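Local atomic coordinates of beta-ketoacyl synthase (Pseudomonas aeruginosa, PDB entry 4CW4), a protein that catalyses the condensation of acetyl-CoA with malonyl-acyl carrier protein to form acetoacetyl-acyl carrier protein, the primer of fatty acid synthesis. Residues R338-R343 against E357-T362; L165-A170 against G324-G329. All blocks are in the same frame, centred on the assembly; numbering follows the deposited sequence.

Contact 2 precedes contact 1 along the chain, since 324-329 ends helix 319-327 and 338-343 ends helix 334-341, the next helix. The centres of the two contacts are about 13 Å apart, both displaced the same way from the middle of the chain, and all four segments belong to the N-terminal ketoacyl synthase domain. They also touch directly: Phe361 CZ of contact 1 lies 3.7 Å from Tyr325 CD1 of contact 2, in an edge-to-face pair, and Thr362 CG2 is 3.6 Å from Ala170 CA. Phe361 also meets the ring of His477, a predicted active-site residue, so this region packs beside the probable catalytic centre, while 324-329 additionally faces the second subunit.

Contact 1 (R338-R343 against E357-T362); sequences RLIEGR and ENCGFT
The end of helix 334-341 comes nearest the loop before strand 366-374 where the CA atoms of Ile340 and Glu357 are 6.7 Å apart, and the two segments exchange no hydrogen bond. Ile340 alone carries the helical side of a small interface, 146 Å² summed over both segments. With CG1 beside its own backbone N (chi1 -70°) and chi2 extended at 165°, its side chain reaches outward until CD1 meets the loop. There Ile340 CD1 lies against the backbone of Asn358, 3.5 Å from its CA, and beside the sulfur of Cys359, with CD1 to SG at 3.6 Å. The Cys359 side chain turns toward the helix, which brings its CB to 3.9 Å from the same methyl. A second, looser touch joins the other branch: Ile340 CG2 is 4.2 Å from Glu357 CB, the two side chains crossing obliquely. In this ketosynthase of the thiolase-like superfamily, the contact closes an irregular excursion, whose 13 residues between the two segments hold neither helix nor strand, before the chain runs on into strand 366-374. Gly342, with phi at 65°, is where the chain leaves the helix. Asn358 offers Ile340 its CA while its CB points away: its ND2 bonds to Arg353 O and its OD1 accepts from Arg447 NH1, which holds both ends of the amide on the far side of the loop. Its side chain is about 10 Å from that of His439, predicted to be catalytic.

Contact 2 (L165-A170 against G324-G329); sequences LTVKSA and GYSAMG
Ser326 OG is gripped on two fronts: a water donates to it at 2.8 Å, measured from the water oxygen, and OG itself bonds to Ile322 O, one turn earlier in helix 319-327. The torsion explains the second bond, because at chi1 -64° OG sits beside its own backbone N and can lean back along the helix. Two conformers of this serine are deposited, and the description holds for one of them. The same water lies 2.9 Å from Thr166 OG1, and the two hydroxyls subtend about 89° at its oxygen. At 4.0 Å, Thr166 OG1 and Ser326 OG are thus joined through the water. Val167 CG2 comes to 3.4 Å from Ser326 OG, a methyl against a hydroxyl oxygen in van der Waals contact, and the Val167 side chain also rests on Ile322. The loop presenting these groups is tied by Lys168, whose NZ donates to Leu165 O over 2.7 Å, nearly along the C=O axis at 163°, and forms a salt bridge with Asp102. The chain then enters strand 169-171, which pairs antiparallel with strand 91-93. On the other side, helix 319-327 finishes in a Schellman motif at Gly329, where Gly329 N bonds to Ser326 O at 2.6 Å, so Ser326 serves the helix end through its backbone as well. Tyr325, Ala327 and Met328 pack on Phe260, Ser252 and Ala253 of the second subunit, placing this helix end at the homodimer interface. In the described conformer of Ser326, the polar link between loop and helix therefore depends on a water holding both hydroxyls, while Ser326 OG keeps its bond inside the helix.

Contact 1 (R338-R343 against E357-T362)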
loop_
_atom_site.group_PDB
_atom_site.type_symbol
_atom_site.label_atom_id
_atom_site.label_comp_id
_atom_site.label_asym_id
_atom_site.label_seq_id
_atom_site.Cartn_x
_atom_site.Cartn_y
_atom_site.Cartn_z
ATOM N N ARG A 338 26.260 13.654 19.105
ATOM C CA ARG A 338 27.444 14.268 19.702
ATOM C C ARG A 338 27.092 15.593 20.358
ATOM O O ARG A 338 27.643 15.944 21.400
ATOM C CB ARG A 338 28.520 14.476 18.638
ATOM C CG ARG A 338 29.245 13.200 18.271
ATOM C CD ARG A 338 30.277 13.450 17.172
ATOM N NE ARG A 338 31.189 12.318 17.012
ATOM C CZ ARG A 338 31.965 12.119 15.949
ATOM N NH1 ARG A 338 31.959 12.986 14.938
ATOM N NH2 ARG A 338 32.770 11.066 15.901
ATOM N N LEU A 339 26.180 16.333 19.746
ATOM C CA LEU A 339 25.758 17.621 20.289
ATOM C C LEU A 339 24.976 17.425 21.576
ATOM O O LEU A 339 25.167 18.174 22.530
ATOM C CB LEU A 339 24.905 18.386 19.276
ATOM C CG LEU A 339 25.661 19.011 18.105
ATOM C CD1 LEU A 339 24.702 19.632 17.110
ATOM C CD2 LEU A 339 26.643 20.068 18.588
ATOM N N ILE A 340 24.095 16.425 21.602
ATOM C CA ILE A 340 23.308 16.150 22.796
ATOM C C ILE A 340 24.196 15.684 23.949
ATOM O O ILE A 340 24.005 16.101 25.093
ATOM C CB ILE A 340 22.206 15.120 22.505
ATOM C CG1 ILE A 340 21.141 15.763 21.618
ATOM C CG2 ILE A 340 21.529 14.611 23.811
ATOM C CD1 ILE A 340 20.230 14.791 20.980
ATOM N N GLU A 341 25.176 14.840 23.644
ATOM C CA GLU A 341 26.030 14.273 24.678
ATOM C C GLU A 341 27.199 15.177 25.039
ATOM O O GLU A 341 27.776 15.047 26.116
ATOM C CB GLU A 341 26.569 12.915 24.233
ATOM C CG GLU A 341 25.511 11.829 24.189
ATOM C CD GLU A 341 26.115 10.447 24.129
ATOM O OE1 GLU A 341 26.995 10.136 24.949
ATOM O OE2 GLU A 341 25.720 9.680 23.253
ATOM N N GLY A 342 27.559 16.078 24.132
ATOM C CA GLY A 342 28.707 16.938 24.329
ATOM C C GLY A 342 30.018 16.172 24.377
ATOM O O GLY A 342 30.941 16.558 25.098
ATOM N N ARG A 343 30.093 15.088 23.609
ATOM C CA ARG A 343 31.316 14.309 23.455
ATOM C C ARG A 343 31.304 13.640 22.087
ATOM O O ARG A 343 30.247 13.536 21.455
ATOM C CB ARG A 343 31.427 13.246 24.548
ATOM C CG ARG A 343 30.215 12.334 24.629
ATOM C CD ARG A 343 30.578 10.953 25.135
ATOM N NE ARG A 343 30.921 10.943 26.552
ATOM C CZ ARG A 343 31.476 9.910 27.182
ATOM N NH1 ARG A 343 31.773 8.798 26.522
ATOM N NH2 ARG A 343 31.751 9.995 28.476
ATOM N N GLU A 357 15.839 15.646 25.240
ATOM C CA GLU A 357 16.736 16.230 24.245
ATOM C C GLU A 357 16.956 15.159 23.168
ATOM O O GLU A 357 17.295 14.015 23.473
ATOM C CB GLU A 357 18.057 16.676 24.864
ATOM C CG GLU A 357 17.908 17.734 25.949
ATOM C CD GLU A 357 17.330 19.033 25.427
ATOM O OE1 GLU A 357 17.663 19.418 24.288
ATOM O OE2 GLU A 357 16.528 19.662 26.158
ATOM N N ASN A 358 16.723 15.514 21.912
ATOM C CA ASN A 358 16.745 14.519 20.848
ATOM C C ASN A 358 16.987 15.162 19.491
ATOM O O ASN A 358 17.089 16.397 19.394
ATOM C CB ASN A 358 15.488 13.611 20.882
ATOM C CG ASN A 358 14.183 14.366 20.706
ATOM O OD1 ASN A 358 14.139 15.431 20.086
ATOM N ND2 ASN A 358 13.085 13.776 21.196
ATOM N N CYS A 359 17.142 14.334 18.459
ATOM C CA CYS A 359 17.602 14.851 17.171
ATOM C C CYS A 359 17.243 13.972 15.976
ATOM O O CYS A 359 17.958 13.959 14.971
ATOM C CB CYS A 359 19.111 15.068 17.227
ATOM S SG CYS A 359 20.084 13.577 17.612
ATOM N N GLY A 360 16.095 13.302 16.048
ATOM C CA GLY A 360 15.594 12.531 14.918
ATOM C C GLY A 360 15.335 11.087 15.294
ATOM O O GLY A 360 15.847 10.583 16.306
ATOM N N PHE A 361 14.545 10.410 14.468
ATOM C CA PHE A 361 14.177 9.047 14.767
ATOM C C PHE A 361 15.267 8.058 14.355
ATOM O O PHE A 361 16.218 8.404 13.642
ATOM C CB PHE A 361 12.756 8.700 14.250
ATOM C CG PHE A 361 12.620 8.391 12.770
ATOM C CD1 PHE A 361 12.825 7.116 12.281
ATOM C CD2 PHE A 361 12.130 9.345 11.910
ATOM C CE1 PHE A 361 12.620 6.803 10.963
ATOM C CE2 PHE A 361 11.920 9.038 10.558
ATOM C CZ PHE A 361 12.173 7.762 10.102
ATOM N N THR A 362 15.129 6.833 14.843
ATOM C CA THR A 362 16.006 5.730 14.513
ATOM C C THR A 362 15.229 4.681 13.738
ATOM O O THR A 362 14.198 4.196 14.195
ATOM C CB THR A 362 16.553 5.107 15.804
ATOM O OG1 THR A 362 17.438 6.042 16.431
ATOM C CG2 THR A 362 17.300 3.800 15.533
#

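Contact 2 (L165-A170 against G324-G329)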
loop_
_atom_site.group_PDB
_atom_site.type_symbol
_atom_site.label_atom_id
_atom_site.label_comp_id
_atom_site.label_asym_id
_atom_site.label_seq_id
_atom_site.Cartn_x
_atom_site.Cartn_y
_atom_site.Cartn_z
ATOM N N LEU A 165 27.842 6.754 5.972
ATOM C CA LEU A 165 26.527 7.330 6.242
ATOM C C LEU A 165 26.649 8.233 7.462
ATOM O O LEU A 165 27.450 7.979 8.358
ATOM C CB LEU A 165 25.512 6.225 6.535
ATOM C CG LEU A 165 25.259 5.168 5.459
ATOM C CD1 LEU A 165 24.353 4.069 5.990
ATOM C CD2 LEU A 165 24.617 5.804 4.238
ATOM N N THR A 166 25.853 9.289 7.516
ATOM C CA THR A 166 25.851 10.144 8.705
ATOM C C THR A 166 25.161 9.470 9.902
ATOM O O THR A 166 25.349 9.884 11.031
ATOM C CB THR A 166 25.152 11.473 8.438
ATOM O OG1 THR A 166 23.792 11.212 8.101
ATOM C CG2 THR A 166 25.855 12.235 7.299
ATOM N N VAL A 167 24.356 8.449 9.627
ATOM C CA VAL A 167 23.602 7.692 10.626
ATOM C C VAL A 167 24.299 6.358 10.852
ATOM O O VAL A 167 24.670 5.686 9.888
ATOM C CB VAL A 167 22.160 7.462 10.104
ATOM C CG1 VAL A 167 21.391 6.452 10.951
ATOM C CG2 VAL A 167 21.431 8.800 10.043
ATOM N N LYS A 168 24.484 5.977 12.114
ATOM C CA LYS A 168 25.238 4.762 12.430
ATOM C C LYS A 168 24.424 3.733 13.208
ATOM O O LYS A 168 24.972 2.699 13.564
ATOM C CB LYS A 168 26.498 5.071 13.267
ATOM C CG LYS A 168 27.371 6.240 12.790
ATOM C CD LYS A 168 28.075 5.969 11.492
ATOM C CE LYS A 168 28.948 7.164 11.085
ATOM N NZ LYS A 168 29.550 6.926 9.764
ATOM N N SER A 169 23.154 4.030 13.501
ATOM C CA SER A 169 22.368 3.232 14.438
ATOM C C SER A 169 21.017 2.798 13.880
ATOM O O SER A 169 20.487 3.423 12.987
ATOM C CB SER A 169 22.171 4.010 15.739
ATOM O OG SER A 169 21.827 5.356 15.472
ATOM N N ALA A 170 20.490 1.706 14.417
ATOM C CA ALA A 170 19.197 1.153 13.999
ATOM C C ALA A 170 18.666 0.176 15.029
ATOM O O ALA A 170 19.441 -0.381 15.816
ATOM C CB ALA A 170 19.330 0.448 12.669
ATOM N N GLY A 324 17.767 8.224 2.330
ATOM C CA GLY A 324 16.510 8.890 1.976
ATOM C C GLY A 324 15.889 9.644 3.151
ATOM O O GLY A 324 15.446 10.787 3.016
ATOM N N TYR A 325 15.845 9.001 4.314
ATOM C CA TYR A 325 15.354 9.675 5.506
ATOM C C TYR A 325 16.308 10.756 6.021
ATOM O O TYR A 325 15.871 11.808 6.471
ATOM C CB TYR A 325 15.015 8.679 6.608
ATOM C CG TYR A 325 13.717 7.931 6.400
ATOM C CD1 TYR A 325 12.499 8.566 6.549
ATOM C CD2 TYR A 325 13.715 6.593 6.064
ATOM C CE1 TYR A 325 11.303 7.881 6.372
ATOM C CE2 TYR A 325 12.532 5.893 5.900
ATOM C CZ TYR A 325 11.328 6.548 6.039
ATOM O OH TYR A 325 10.144 5.877 5.856
ATOM N N SER A 326 17.607 10.487 5.948
ATOM C CA SER A 326 18.605 11.473 6.334
ATOM C C SER A 326 18.464 12.737 5.487
ATOM O O SER A 326 18.548 13.848 5.998
ATOM C CB SER A 326 20.013 10.893 6.194
ATOM O OG SER A 326 20.212 9.811 7.083
ATOM N N ALA A 327 18.229 12.554 4.193
ATOM C CA ALA A 327 18.127 13.677 3.255
ATOM C C ALA A 327 16.997 14.633 3.655
ATOM O O ALA A 327 17.042 15.817 3.336
ATOM C CB ALA A 327 17.921 13.183 1.821
ATOM N N MET A 328 15.997 14.111 4.356
ATOM C CA MET A 328 14.929 14.913 4.948
ATOM C C MET A 328 15.272 15.498 6.312
ATOM O O MET A 328 14.480 16.249 6.877
ATOM C CB MET A 328 13.707 14.046 5.198
ATOM C CG MET A 328 13.239 13.230 4.043
ATOM S SD MET A 328 11.797 12.271 4.509
ATOM C CE MET A 328 10.596 13.563 4.838
ATOM N N GLY A 329 16.415 15.130 6.871
ATOM C CA GLY A 329 16.753 15.539 8.224
ATOM C C GLY A 329 15.954 14.811 9.288
ATOM O O GLY A 329 15.841 15.298 10.405
HETATM O O HOH W 1 22.819 8.952 6.572
#